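HcgC (Methanococcus maripaludis S2, PDB 5O4H) probably methylates a pyridinol precursor from S-adenosyl-L-methionine during biosynthesis of the FeGP cofactor of [Fe]-hydrogenase. Local coordinates at residues C[20-25]-C[176-181]; C[57-62]-C[80-85]; C[74-79]-C[214-219]; C[129-134]-C[154-159]. All blocks are in the same frame, centred on the assembly; numbering follows the deposited sequence.

Interaction 1 (C[20-25]-C[176-181]). With SAH (S-adenosyl-L-homocysteine), chain Q.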
# COMPACT_ATOMS: atom_id res chain seq x y z
N ASP C 20 6.02 -24.93 -3.78
CA ASP C 20 7.23 -24.47 -4.50
C ASP C 20 7.84 -23.26 -3.77
O ASP C 20 9.06 -23.13 -3.71
CB ASP C 20 6.88 -24.06 -5.93
CG ASP C 20 6.31 -25.18 -6.77
OD1 ASP C 20 6.66 -26.35 -6.52
OD2 ASP C 20 5.48 -24.90 -7.68
N ILE C 21 6.98 -22.41 -3.22
CA ILE C 21 7.42 -21.22 -2.48
C ILE C 21 8.04 -21.71 -1.18
O ILE C 21 9.10 -21.26 -0.79
CB ILE C 21 6.28 -20.20 -2.25
CG1 ILE C 21 5.57 -19.83 -3.58
CG2 ILE C 21 6.87 -18.93 -1.60
CD1 ILE C 21 4.45 -18.87 -3.43
N VAL C 22 7.37 -22.65 -0.51
CA VAL C 22 7.89 -23.21 0.74
C VAL C 22 9.26 -23.81 0.46
O VAL C 22 10.21 -23.56 1.19
CB VAL C 22 6.94 -24.30 1.32
CG1 VAL C 22 7.60 -25.05 2.48
CG2 VAL C 22 5.62 -23.71 1.78
N SER C 23 9.36 -24.60 -0.60
CA SER C 23 10.63 -25.23 -0.98
C SER C 23 11.75 -24.24 -1.18
O SER C 23 12.86 -24.45 -0.68
CB SER C 23 10.46 -26.07 -2.23
OG SER C 23 9.51 -27.10 -2.03
N ASP C 24 11.47 -23.15 -1.89
CA ASP C 24 12.48 -22.12 -2.14
C ASP C 24 12.97 -21.49 -0.84
O ASP C 24 14.18 -21.27 -0.69
CB ASP C 24 11.94 -21.00 -3.05
CG ASP C 24 13.00 -19.97 -3.43
OD1 ASP C 24 13.20 -19.01 -2.65
OD2 ASP C 24 13.60 -20.11 -4.51
N VAL C 25 12.06 -21.22 0.11
CA VAL C 25 12.44 -20.60 1.39
C VAL C 25 13.25 -21.55 2.25
O VAL C 25 14.29 -21.18 2.77
CB VAL C 25 11.20 -20.06 2.15
CG1 VAL C 25 11.58 -19.58 3.56
CG2 VAL C 25 10.50 -18.95 1.36
N GLY C 176 9.71 -16.64 9.91
CA GLY C 176 9.08 -17.95 9.81
C GLY C 176 8.79 -18.31 8.38
O GLY C 176 8.29 -17.49 7.61
N THR C 177 9.11 -19.54 8.00
CA THR C 177 8.89 -19.99 6.62
C THR C 177 7.49 -19.72 6.11
O THR C 177 7.33 -19.14 5.04
CB THR C 177 9.21 -21.48 6.52
OG1 THR C 177 10.53 -21.68 6.99
CG2 THR C 177 9.07 -22.03 5.10
N MET C 178 6.48 -20.14 6.85
CA MET C 178 5.08 -19.92 6.36
C MET C 178 4.69 -18.45 6.36
O MET C 178 3.95 -18.09 5.46
CB MET C 178 3.97 -20.76 7.06
CG MET C 178 3.70 -22.20 6.50
SD MET C 178 3.79 -22.78 4.74
CE MET C 178 2.45 -21.95 4.02
N THR C 179 5.18 -17.58 7.28
CA THR C 179 4.88 -16.13 7.28
C THR C 179 5.47 -15.55 5.99
O THR C 179 4.82 -14.74 5.31
CB THR C 179 5.57 -15.36 8.45
OG1 THR C 179 4.95 -15.75 9.66
CG2 THR C 179 5.47 -13.82 8.35
N LEU C 180 6.70 -15.96 5.66
CA LEU C 180 7.36 -15.46 4.44
C LEU C 180 6.60 -15.88 3.20
O LEU C 180 6.43 -15.10 2.28
CB LEU C 180 8.81 -15.92 4.37
CG LEU C 180 9.76 -15.33 5.41
CD1 LEU C 180 11.06 -16.04 5.38
CD2 LEU C 180 10.00 -13.88 5.18
N VAL C 181 6.11 -17.12 3.17
CA VAL C 181 5.34 -17.63 2.02
C VAL C 181 4.05 -16.83 1.89
O VAL C 181 3.71 -16.38 0.80
CB VAL C 181 5.08 -19.14 2.19
CG1 VAL C 181 4.05 -19.66 1.19
CG2 VAL C 181 6.39 -19.90 2.05
N SAH Q . 11.45 -21.48 12.55
CA SAH Q . 10.47 -22.41 11.89
CB SAH Q . 9.11 -22.28 12.59
CG SAH Q . 9.21 -22.79 14.01
SD SAH Q . 7.63 -23.22 14.67
C SAH Q . 10.29 -22.06 10.42
O SAH Q . 10.70 -20.96 9.99
OXT SAH Q . 9.72 -22.88 9.67
C5' SAH Q . 8.11 -23.98 16.20
C4' SAH Q . 8.51 -25.45 15.95
O4' SAH Q . 9.27 -25.90 17.08
C3' SAH Q . 7.28 -26.36 15.95
O3' SAH Q . 7.64 -27.58 15.26
C2' SAH Q . 7.09 -26.65 17.44
O2' SAH Q . 6.39 -27.86 17.71
C1' SAH Q . 8.53 -26.82 17.89
N9 SAH Q . 8.81 -26.45 19.29
C8 SAH Q . 8.27 -25.43 20.01
N7 SAH Q . 8.84 -25.41 21.25
C5 SAH Q . 9.75 -26.39 21.31
C6 SAH Q . 10.71 -26.89 22.31
N6 SAH Q . 10.76 -26.31 23.53
N1 SAH Q . 11.50 -27.94 21.98
C2 SAH Q . 11.44 -28.54 20.77
N3 SAH Q . 10.58 -28.13 19.81
C4 SAH Q . 9.73 -27.08 20.02
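Val-181 presents its CG2 methyl to helix 18-37 and fills a shallow hollow lined by Ile-21, Val-22 and Val-25. CG2 of Val-181 lies 3.8 Å from CG2 of Ile-21. Val-181 CG2 is also 3.9 Å from Val-22 CA, close to the helix backbone. Val-181 CG1 rests beside the same Ile-21 branch. Ile-21 CG1 lies beside the backbone N (chi1 -53°), which leaves CG2 anti to N and facing Val-181.

A second bump comes from the other helix. CG1 of Val-25 fits between Thr-177 and Leu-180, 3.8 Å from Thr-177 CG2 and 4.0 Å from Leu-180 CD1. Val-25 and Thr-177 pass alongside each other in opposite directions. At the flank, Met-178 starts out facing away, but bends at chi2 and chi3 to bring its SD within 3.6 Å of Val-22 CG2 in the conformer described. A second conformer is present, so this contact is doubtful.

The two branches of Thr-177 divide the work. CG2 is apolar packing; OG1 faces the ligand, as does the backbone N. Thr-177 N donates to O of S-adenosyl-L-homocysteine at 2.9 Å, nearly straight at 161°. OG1 lies near both carboxylate oxygens and also hydrogen-bonds Lys-29. The carboxylate thus meets the N-terminus of helix 177-193, which would probably help stabilise its charge.

The two helix segments cross at 125°, with axes 9.5 Å apart. Ile-250 of helix 239-251 covers Ile-21, and Thr-165 and Arg-167 of strand 159-167 touch Leu-180.

Interaction 2 (C[57-62]-C[80-85])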
# COMPACT_ATOMS: atom_id res chain seq x y z
N ILE C 57 16.23 -28.99 6.78
CA ILE C 57 17.52 -28.63 7.36
C ILE C 57 18.17 -29.89 7.91
O ILE C 57 19.34 -30.12 7.62
CB ILE C 57 17.39 -27.50 8.40
CG1 ILE C 57 17.13 -26.16 7.66
CG2 ILE C 57 18.64 -27.41 9.28
CD1 ILE C 57 16.66 -25.02 8.50
N ALA C 58 17.43 -30.71 8.67
CA ALA C 58 17.97 -31.97 9.23
C ALA C 58 18.45 -32.87 8.09
O ALA C 58 19.54 -33.44 8.17
CB ALA C 58 16.93 -32.68 10.06
N TYR C 59 17.65 -33.01 7.04
CA TYR C 59 18.03 -33.81 5.88
C TYR C 59 19.37 -33.28 5.29
O TYR C 59 20.24 -34.08 4.97
CB TYR C 59 16.93 -33.79 4.80
CG TYR C 59 17.44 -34.16 3.42
CD1 TYR C 59 17.56 -35.49 3.05
CD2 TYR C 59 17.82 -33.18 2.51
CE1 TYR C 59 18.05 -35.84 1.79
CE2 TYR C 59 18.31 -33.52 1.25
CZ TYR C 59 18.42 -34.85 0.89
OH TYR C 59 18.90 -35.22 -0.35
N SER C 60 19.51 -31.94 5.16
CA SER C 60 20.72 -31.34 4.60
C SER C 60 21.99 -31.60 5.43
O SER C 60 23.10 -31.53 4.89
CB SER C 60 20.52 -29.84 4.34
OG SER C 60 20.59 -29.03 5.50
N LEU C 61 21.86 -31.91 6.72
CA LEU C 61 22.99 -32.18 7.59
C LEU C 61 23.47 -33.63 7.53
O LEU C 61 24.57 -33.92 8.02
CB LEU C 61 22.61 -31.90 9.03
CG LEU C 61 22.21 -30.48 9.38
CD1 LEU C 61 21.71 -30.42 10.78
CD2 LEU C 61 23.34 -29.51 9.19
N LEU C 62 22.67 -34.54 6.95
CA LEU C 62 23.04 -35.95 6.87
C LEU C 62 24.37 -36.22 6.19
O LEU C 62 25.06 -37.14 6.59
CB LEU C 62 21.94 -36.76 6.15
CG LEU C 62 20.62 -36.92 6.87
CD1 LEU C 62 19.60 -37.56 5.94
CD2 LEU C 62 20.77 -37.75 8.13
N ILE C 80 6.48 -35.27 9.63
CA ILE C 80 6.98 -34.28 8.66
C ILE C 80 8.40 -34.63 8.18
O ILE C 80 8.92 -33.94 7.30
CB ILE C 80 6.85 -32.83 9.22
CG1 ILE C 80 6.64 -31.82 8.08
CG2 ILE C 80 8.04 -32.44 10.09
CD1 ILE C 80 6.10 -30.47 8.56
N LEU C 81 9.02 -35.69 8.74
CA LEU C 81 10.36 -36.11 8.32
C LEU C 81 10.17 -37.04 7.13
O LEU C 81 9.34 -37.94 7.19
CB LEU C 81 11.09 -36.83 9.45
CG LEU C 81 11.33 -36.02 10.73
CD1 LEU C 81 12.20 -36.80 11.69
CD2 LEU C 81 11.99 -34.67 10.43
N PHE C 82 10.93 -36.81 6.06
CA PHE C 82 10.85 -37.60 4.82
C PHE C 82 12.07 -38.50 4.59
O PHE C 82 12.18 -39.09 3.52
CB PHE C 82 10.65 -36.66 3.61
CG PHE C 82 11.71 -35.59 3.44
CD1 PHE C 82 12.91 -35.88 2.80
CD2 PHE C 82 11.50 -34.30 3.90
CE1 PHE C 82 13.89 -34.90 2.65
CE2 PHE C 82 12.48 -33.33 3.75
CZ PHE C 82 13.67 -33.63 3.12
N ASN C 83 12.97 -38.60 5.56
CA ASN C 83 14.17 -39.43 5.44
C ASN C 83 14.30 -40.23 6.71
O ASN C 83 14.34 -39.65 7.80
CB ASN C 83 15.40 -38.55 5.21
CG ASN C 83 16.63 -39.33 4.81
OD1 ASN C 83 17.24 -40.02 5.63
ND2 ASN C 83 17.04 -39.25 3.56
N ASP C 84 14.37 -41.57 6.58
CA ASP C 84 14.49 -42.46 7.73
C ASP C 84 15.87 -42.36 8.43
O ASP C 84 16.03 -42.89 9.53
CB ASP C 84 14.15 -43.90 7.33
CG ASP C 84 12.69 -44.16 7.00
OD1 ASP C 84 11.82 -43.49 7.61
OD2 ASP C 84 12.41 -45.09 6.22
N GLY C 85 16.83 -41.69 7.80
CA GLY C 85 18.15 -41.48 8.36
C GLY C 85 18.14 -40.46 9.50
O GLY C 85 19.06 -40.44 10.32
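The chain around Tyr-59 and Leu-62, at helix 54-61, meets the loop between strands 65-72 and 87-90 in a surface contact centred on two aromatic rings and an Asx turn. Tyr-59 receives the corner of the Phe-82 ring. Phe-82 CZ touches Tyr-59 CB at 3.7 Å, while Phe-82 CE1 lies over one face of the Tyr-59 ring. The rings are oblique, with centroids 5.4 Å apart and planes at 46°. Phe-82 CG stands between its own N and carbonyl carbon (chi1 57°), which turns the ring tip to Tyr-59.

Asn-83 comes to the edge of the tyrosine, with ND2 in the ring plane and 3.8 Å from Tyr-59 CD1. On the other amide branch, Asn-83 OD1 accepts from Gly-85 N at 2.8 Å, with an N-H...O angle of 143°. This bond probably limits rotation of the amide. Leu-62 approaches Asn-83 from the opposite direction. Leu-62 CD1 lies 3.4 Å from Asn-83 OD1, and Leu-62 CD2 packs at the Gly-85 carbonyl. Ser-55 and Tyr-56, earlier in helix 54-61, also touch Phe-82.

Such an Asx turn here precedes strand 87-90, the outermost strand on that side of the Rossmann-like sheet in this chain.

Interaction 3 (C[74-79]-C[214-219]). With SAH (S-adenosyl-L-homocysteine), chain Q.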
# COMPACT_ATOMS: atom_id res chain seq x y z
N GLN C 74 6.13 -31.69 19.93
CA GLN C 74 4.94 -32.37 19.42
C GLN C 74 5.35 -33.72 18.83
O GLN C 74 5.96 -33.76 17.76
CB GLN C 74 4.28 -31.54 18.31
CG GLN C 74 3.81 -30.15 18.73
CD GLN C 74 2.52 -30.13 19.51
OE1 GLN C 74 1.77 -31.11 19.56
NE2 GLN C 74 2.21 -28.98 20.08
N PRO C 75 5.04 -34.86 19.47
CA PRO C 75 5.44 -36.16 18.89
C PRO C 75 4.93 -36.47 17.48
O PRO C 75 5.63 -37.14 16.73
CB PRO C 75 4.91 -37.19 19.90
CG PRO C 75 4.61 -36.45 21.12
CD PRO C 75 4.33 -35.04 20.76
N HIS C 76 3.72 -35.99 17.11
CA HIS C 76 3.16 -36.25 15.79
C HIS C 76 3.99 -35.62 14.64
O HIS C 76 3.84 -36.02 13.48
CB HIS C 76 1.69 -35.83 15.70
CG HIS C 76 1.50 -34.37 15.46
ND1 HIS C 76 1.61 -33.46 16.48
CD2 HIS C 76 1.21 -33.71 14.32
CE1 HIS C 76 1.40 -32.27 15.93
NE2 HIS C 76 1.16 -32.38 14.64
N LEU C 77 4.88 -34.65 14.96
CA LEU C 77 5.70 -34.03 13.93
C LEU C 77 6.77 -34.99 13.38
O LEU C 77 7.48 -34.60 12.46
CB LEU C 77 6.27 -32.70 14.38
CG LEU C 77 5.21 -31.59 14.40
CD1 LEU C 77 5.81 -30.32 14.82
CD2 LEU C 77 4.55 -31.40 13.03
N LYS C 78 6.86 -36.25 13.87
CA LYS C 78 7.80 -37.21 13.30
C LYS C 78 7.32 -37.42 11.84
O LYS C 78 8.14 -37.71 10.99
CB LYS C 78 7.73 -38.55 14.05
CG LYS C 78 8.77 -39.55 13.56
CD LYS C 78 8.84 -40.81 14.40
CE LYS C 78 9.81 -41.79 13.79
NZ LYS C 78 10.19 -42.87 14.74
N ASP C 79 6.00 -37.26 11.58
CA ASP C 79 5.36 -37.40 10.26
C ASP C 79 5.87 -36.39 9.21
O ASP C 79 5.70 -36.63 8.03
CB ASP C 79 3.83 -37.25 10.38
CG ASP C 79 3.14 -38.28 11.26
OD1 ASP C 79 3.74 -39.36 11.50
OD2 ASP C 79 2.02 -37.99 11.74
N HIS C 214 -3.37 -28.29 15.36
CA HIS C 214 -4.65 -28.55 16.02
C HIS C 214 -5.25 -29.83 15.48
O HIS C 214 -5.63 -30.69 16.27
CB HIS C 214 -5.58 -27.33 15.93
CG HIS C 214 -4.93 -26.11 16.49
ND1 HIS C 214 -4.83 -24.96 15.76
CD2 HIS C 214 -4.35 -25.90 17.70
CE1 HIS C 214 -4.20 -24.09 16.52
NE2 HIS C 214 -3.88 -24.61 17.70
N GLU C 215 -5.30 -29.99 14.15
CA GLU C 215 -5.83 -31.22 13.56
C GLU C 215 -4.75 -32.32 13.61
O GLU C 215 -5.08 -33.48 13.45
CB GLU C 215 -6.27 -31.02 12.13
CG GLU C 215 -7.41 -30.03 11.97
CD GLU C 215 -7.75 -29.74 10.53
OE1 GLU C 215 -8.36 -28.68 10.27
OE2 GLU C 215 -7.42 -30.57 9.65
N LYS C 216 -3.47 -31.95 13.83
CA LYS C 216 -2.35 -32.89 13.92
C LYS C 216 -2.33 -33.79 12.71
O LYS C 216 -2.18 -35.01 12.82
CB LYS C 216 -2.42 -33.67 15.25
CG LYS C 216 -2.26 -32.74 16.44
CD LYS C 216 -2.32 -33.45 17.76
CE LYS C 216 -1.65 -32.68 18.88
NZ LYS C 216 -2.28 -31.35 19.12
N ASN C 217 -2.47 -33.14 11.53
CA ASN C 217 -2.50 -33.82 10.26
C ASN C 217 -1.46 -33.31 9.29
O ASN C 217 -1.73 -32.46 8.48
CB ASN C 217 -3.92 -33.72 9.69
CG ASN C 217 -4.22 -34.76 8.67
OD1 ASN C 217 -3.33 -35.29 8.01
ND2 ASN C 217 -5.51 -35.03 8.46
N VAL C 218 -0.26 -33.86 9.37
CA VAL C 218 0.83 -33.45 8.48
C VAL C 218 0.49 -33.82 7.01
O VAL C 218 0.76 -33.02 6.12
CB VAL C 218 2.17 -34.08 8.93
CG1 VAL C 218 3.27 -33.81 7.91
CG2 VAL C 218 2.58 -33.57 10.31
N LYS C 219 -0.07 -35.00 6.76
CA LYS C 219 -0.41 -35.40 5.39
C LYS C 219 -1.37 -34.42 4.73
O LYS C 219 -1.16 -34.02 3.59
CB LYS C 219 -1.01 -36.82 5.35
CG LYS C 219 -0.01 -37.92 5.63
CD LYS C 219 -0.70 -39.26 5.80
CE LYS C 219 0.29 -40.37 5.96
NZ LYS C 219 -0.35 -41.65 6.38
N SAH Q . 11.45 -21.48 12.55
CA SAH Q . 10.47 -22.41 11.89
CB SAH Q . 9.11 -22.28 12.59
CG SAH Q . 9.21 -22.79 14.01
SD SAH Q . 7.63 -23.22 14.67
C SAH Q . 10.29 -22.06 10.42
O SAH Q . 10.70 -20.96 9.99
OXT SAH Q . 9.72 -22.88 9.67
C5' SAH Q . 8.11 -23.98 16.20
C4' SAH Q . 8.51 -25.45 15.95
O4' SAH Q . 9.27 -25.90 17.08
C3' SAH Q . 7.28 -26.36 15.95
O3' SAH Q . 7.64 -27.58 15.26
C2' SAH Q . 7.09 -26.65 17.44
O2' SAH Q . 6.39 -27.86 17.71
C1' SAH Q . 8.53 -26.82 17.89
N9 SAH Q . 8.81 -26.45 19.29
C8 SAH Q . 8.27 -25.43 20.01
N7 SAH Q . 8.84 -25.41 21.25
C5 SAH Q . 9.75 -26.39 21.31
C6 SAH Q . 10.71 -26.89 22.31
N6 SAH Q . 10.76 -26.31 23.53
N1 SAH Q . 11.50 -27.94 21.98
C2 SAH Q . 11.44 -28.54 20.77
N3 SAH Q . 10.58 -28.13 19.81
C4 SAH Q . 9.73 -27.08 20.02
O HOH W 1 0.32 -35.85 11.53
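A 3-10 turn (75-79) in the loop that follows strand 65-72 of the Rossmann-like fold passes beside the S-adenosyl-L-homocysteine ribose and packs on the junction between helices 208-214 and 218-225. His-76 and Lys-216 meet in a CH-pi contact. CB of Lys-216 sits over the face of the His-76 ring, 3.8 Å from the centroid and 13° off the normal. Lys-216 CG follows over the same ring, 3.7 Å from His-76 CE1. Leu-77 CG lies over the opposite face, offset toward the rim, so the imidazole is sandwiched. Its NE2 is hydrogen-bonded to Val-212 O, which helps set the ring's rotation. The lysine chain runs on past Gln-74 OE1, and a bend at chi4 (61°) goes with the NZ bond to Phe-213 O.

The loop follows the strand ending at Asp-72. Asp-72 binds the ligand, probably at the ribose, as the acid at this place does in other Rossmann-like methyltransferases. Leu-77 uses its two branches differently. Leu-77 CD1 approaches O3' of the ligand at 3.3 Å, while Leu-77 CD2 packs 4.0 Å from Val-218 CG2.

Val-218 also fits against Asp-79, with the two CB atoms 3.9 Å apart. Asn-217 N-caps the helix that starts at Val-218. A water joins the segments. The water donates to Asp-79 OD2 (2.7 Å) and to Lys-216 O, and accepts from Val-218 N at 3.0 Å.

Interaction 4 (C[129-134]-C[154-159]). With SAH (S-adenosyl-L-homocysteine), chain Q.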
# COMPACT_ATOMS: atom_id res chain seq x y z
N LYS C 129 30.45 -27.68 19.39
CA LYS C 129 31.50 -26.95 18.69
C LYS C 129 30.81 -25.76 18.05
O LYS C 129 31.38 -24.66 17.99
CB LYS C 129 32.12 -27.80 17.59
CG LYS C 129 33.37 -27.17 16.96
CD LYS C 129 34.60 -28.07 17.14
CE LYS C 129 35.87 -27.45 16.61
NZ LYS C 129 36.33 -28.10 15.36
N VAL C 130 29.56 -25.98 17.57
CA VAL C 130 28.79 -24.94 16.91
C VAL C 130 27.35 -24.88 17.38
O VAL C 130 26.69 -25.90 17.54
CB VAL C 130 28.81 -25.14 15.37
CG1 VAL C 130 28.04 -24.02 14.66
CG2 VAL C 130 30.23 -25.25 14.82
N LEU C 131 26.87 -23.66 17.59
CA LEU C 131 25.51 -23.42 18.00
C LEU C 131 24.92 -22.44 17.02
O LEU C 131 25.51 -21.41 16.79
CB LEU C 131 25.39 -22.83 19.41
CG LEU C 131 24.01 -22.31 19.80
CD1 LEU C 131 22.96 -23.43 19.84
CD2 LEU C 131 24.07 -21.62 21.12
N ILE C 132 23.75 -22.74 16.45
CA ILE C 132 23.05 -21.84 15.53
C ILE C 132 21.66 -21.66 16.11
O ILE C 132 20.98 -22.64 16.40
CB ILE C 132 22.93 -22.34 14.07
CG1 ILE C 132 24.31 -22.60 13.45
CG2 ILE C 132 22.12 -21.32 13.19
CD1 ILE C 132 24.24 -23.31 12.14
N VAL C 133 21.22 -20.41 16.27
CA VAL C 133 19.88 -20.14 16.79
C VAL C 133 19.16 -19.34 15.71
O VAL C 133 19.70 -18.35 15.24
CB VAL C 133 19.90 -19.36 18.13
CG1 VAL C 133 18.48 -18.99 18.58
CG2 VAL C 133 20.58 -20.18 19.22
N GLU C 134 17.96 -19.75 15.33
CA GLU C 134 17.21 -19.00 14.33
C GLU C 134 16.55 -17.83 15.01
O GLU C 134 15.87 -18.00 16.04
CB GLU C 134 16.13 -19.85 13.64
CG GLU C 134 15.43 -19.11 12.52
CD GLU C 134 14.58 -19.92 11.56
OE1 GLU C 134 14.23 -21.07 11.91
OE2 GLU C 134 14.20 -19.37 10.50
N LEU C 154 21.81 -17.90 22.75
CA LEU C 154 23.17 -18.03 22.22
C LEU C 154 24.11 -18.04 23.45
O LEU C 154 24.86 -17.09 23.66
CB LEU C 154 23.53 -16.83 21.30
CG LEU C 154 23.30 -16.87 19.79
CD1 LEU C 154 24.21 -15.81 19.13
CD2 LEU C 154 23.66 -18.20 19.16
N CYS C 155 24.06 -19.10 24.27
CA CYS C 155 24.84 -19.18 25.50
C CYS C 155 25.91 -20.27 25.54
O CYS C 155 26.59 -20.38 26.56
CB CYS C 155 23.87 -19.33 26.66
SG CYS C 155 22.80 -20.78 26.55
N VAL C 156 26.06 -21.09 24.48
CA VAL C 156 27.07 -22.16 24.45
C VAL C 156 27.63 -22.23 23.04
O VAL C 156 27.08 -21.61 22.13
CB VAL C 156 26.51 -23.54 24.87
CG1 VAL C 156 26.06 -23.53 26.32
CG2 VAL C 156 25.39 -24.02 23.94
N GLY C 157 28.71 -22.99 22.89
CA GLY C 157 29.36 -23.21 21.62
C GLY C 157 30.61 -22.39 21.37
O GLY C 157 30.65 -21.20 21.69
N ALA C 158 31.62 -23.04 20.77
CA ALA C 158 32.89 -22.39 20.43
C ALA C 158 32.66 -21.40 19.27
O ALA C 158 33.34 -20.38 19.19
CB ALA C 158 33.94 -23.43 20.04
N LYS C 159 31.72 -21.73 18.36
CA LYS C 159 31.36 -20.90 17.21
C LYS C 159 29.84 -20.73 17.33
O LYS C 159 29.13 -21.73 17.46
CB LYS C 159 31.73 -21.58 15.90
CG LYS C 159 31.41 -20.81 14.63
CD LYS C 159 31.76 -21.71 13.45
CE LYS C 159 31.55 -21.12 12.10
NZ LYS C 159 31.98 -22.05 11.04
N SAH Q . 11.45 -21.48 12.55
CA SAH Q . 10.47 -22.41 11.89
CB SAH Q . 9.11 -22.28 12.59
CG SAH Q . 9.21 -22.79 14.01
SD SAH Q . 7.63 -23.22 14.67
C SAH Q . 10.29 -22.06 10.42
O SAH Q . 10.70 -20.96 9.99
OXT SAH Q . 9.72 -22.88 9.67
C5' SAH Q . 8.11 -23.98 16.20
C4' SAH Q . 8.51 -25.45 15.95
O4' SAH Q . 9.27 -25.90 17.08
C3' SAH Q . 7.28 -26.36 15.95
O3' SAH Q . 7.64 -27.58 15.26
C2' SAH Q . 7.09 -26.65 17.44
O2' SAH Q . 6.39 -27.86 17.71
C1' SAH Q . 8.53 -26.82 17.89
N9 SAH Q . 8.81 -26.45 19.29
C8 SAH Q . 8.27 -25.43 20.01
N7 SAH Q . 8.84 -25.41 21.25
C5 SAH Q . 9.75 -26.39 21.31
C6 SAH Q . 10.71 -26.89 22.31
N6 SAH Q . 10.76 -26.31 23.53
N1 SAH Q . 11.50 -27.94 21.98
C2 SAH Q . 11.44 -28.54 20.77
N3 SAH Q . 10.58 -28.13 19.81
C4 SAH Q . 9.73 -27.08 20.02
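Leu-131 leans on the loop 154-159 from its CB outward. Leu-131 CB lies 3.4 Å from Val-156 O. CG comes next, near both that oxygen and Leu-154 CD2. At the tip, Leu-131 CD2 is closest to the carbonyl, 3.2 Å from Val-156 O, and also meets Leu-154 CD2 at 4.0 Å and Val-156 CG2. With CG anti to the Leu-131 N (chi1 169°) and chi2 at 64°, the CD2 branch is laid into this corner. Further along the strand, Val-133 CG2 slides past Leu-154 CD2 at 3.7 Å.

At the other end a parallel bridge pairs Val-130 with Lys-159, the first residue of strand 159-167. Lys-159 N donates to Lys-129 O, and Lys-159 O accepts from Leu-131 N at 3.0 Å. Val-130 and Lys-159 lie side by side, pointing the same way. The extended lysine chain carries NZ on to Phe-36, where it bonds the carbonyl and makes a cation-pi contact with the ring.

Glu-134, at the end of strand 130-134, accepts from the amino N of S-adenosyl-L-homocysteine through OE1 (2.9 Å), and its OE2 forms a salt bridge with Lys-29. Strand 130-134 runs between parallel strands 108-111 and 159-167. Helix 18-37 packs on the face that carries Val-130 and Ile-132.

In the fold
Interactions 1, 3 and 4 all touch the same S-adenosyl-L-homocysteine, from different parts of the fold. Interaction 1 meets its carboxylate, interaction 3 its ribose and interaction 4 its amino group. Their centres lie about 19 to 28 Å apart. Interaction 2 sits on the surface and touches interaction 3 where Ile-80 packs on Val-218; their centres are about 16 Å apart. Along the chain, interactions 2 and 4 follow in series, both nested within the loop closed by interaction 1. Interaction 4 is also nested within interaction 3, which crosses interactions 1 and 2. Strand 130-134 lies inside the seven-stranded mixed sheet, helix 18-37 packs on it, and the loop after 65-72 leaves it, so distant segments converge on one site.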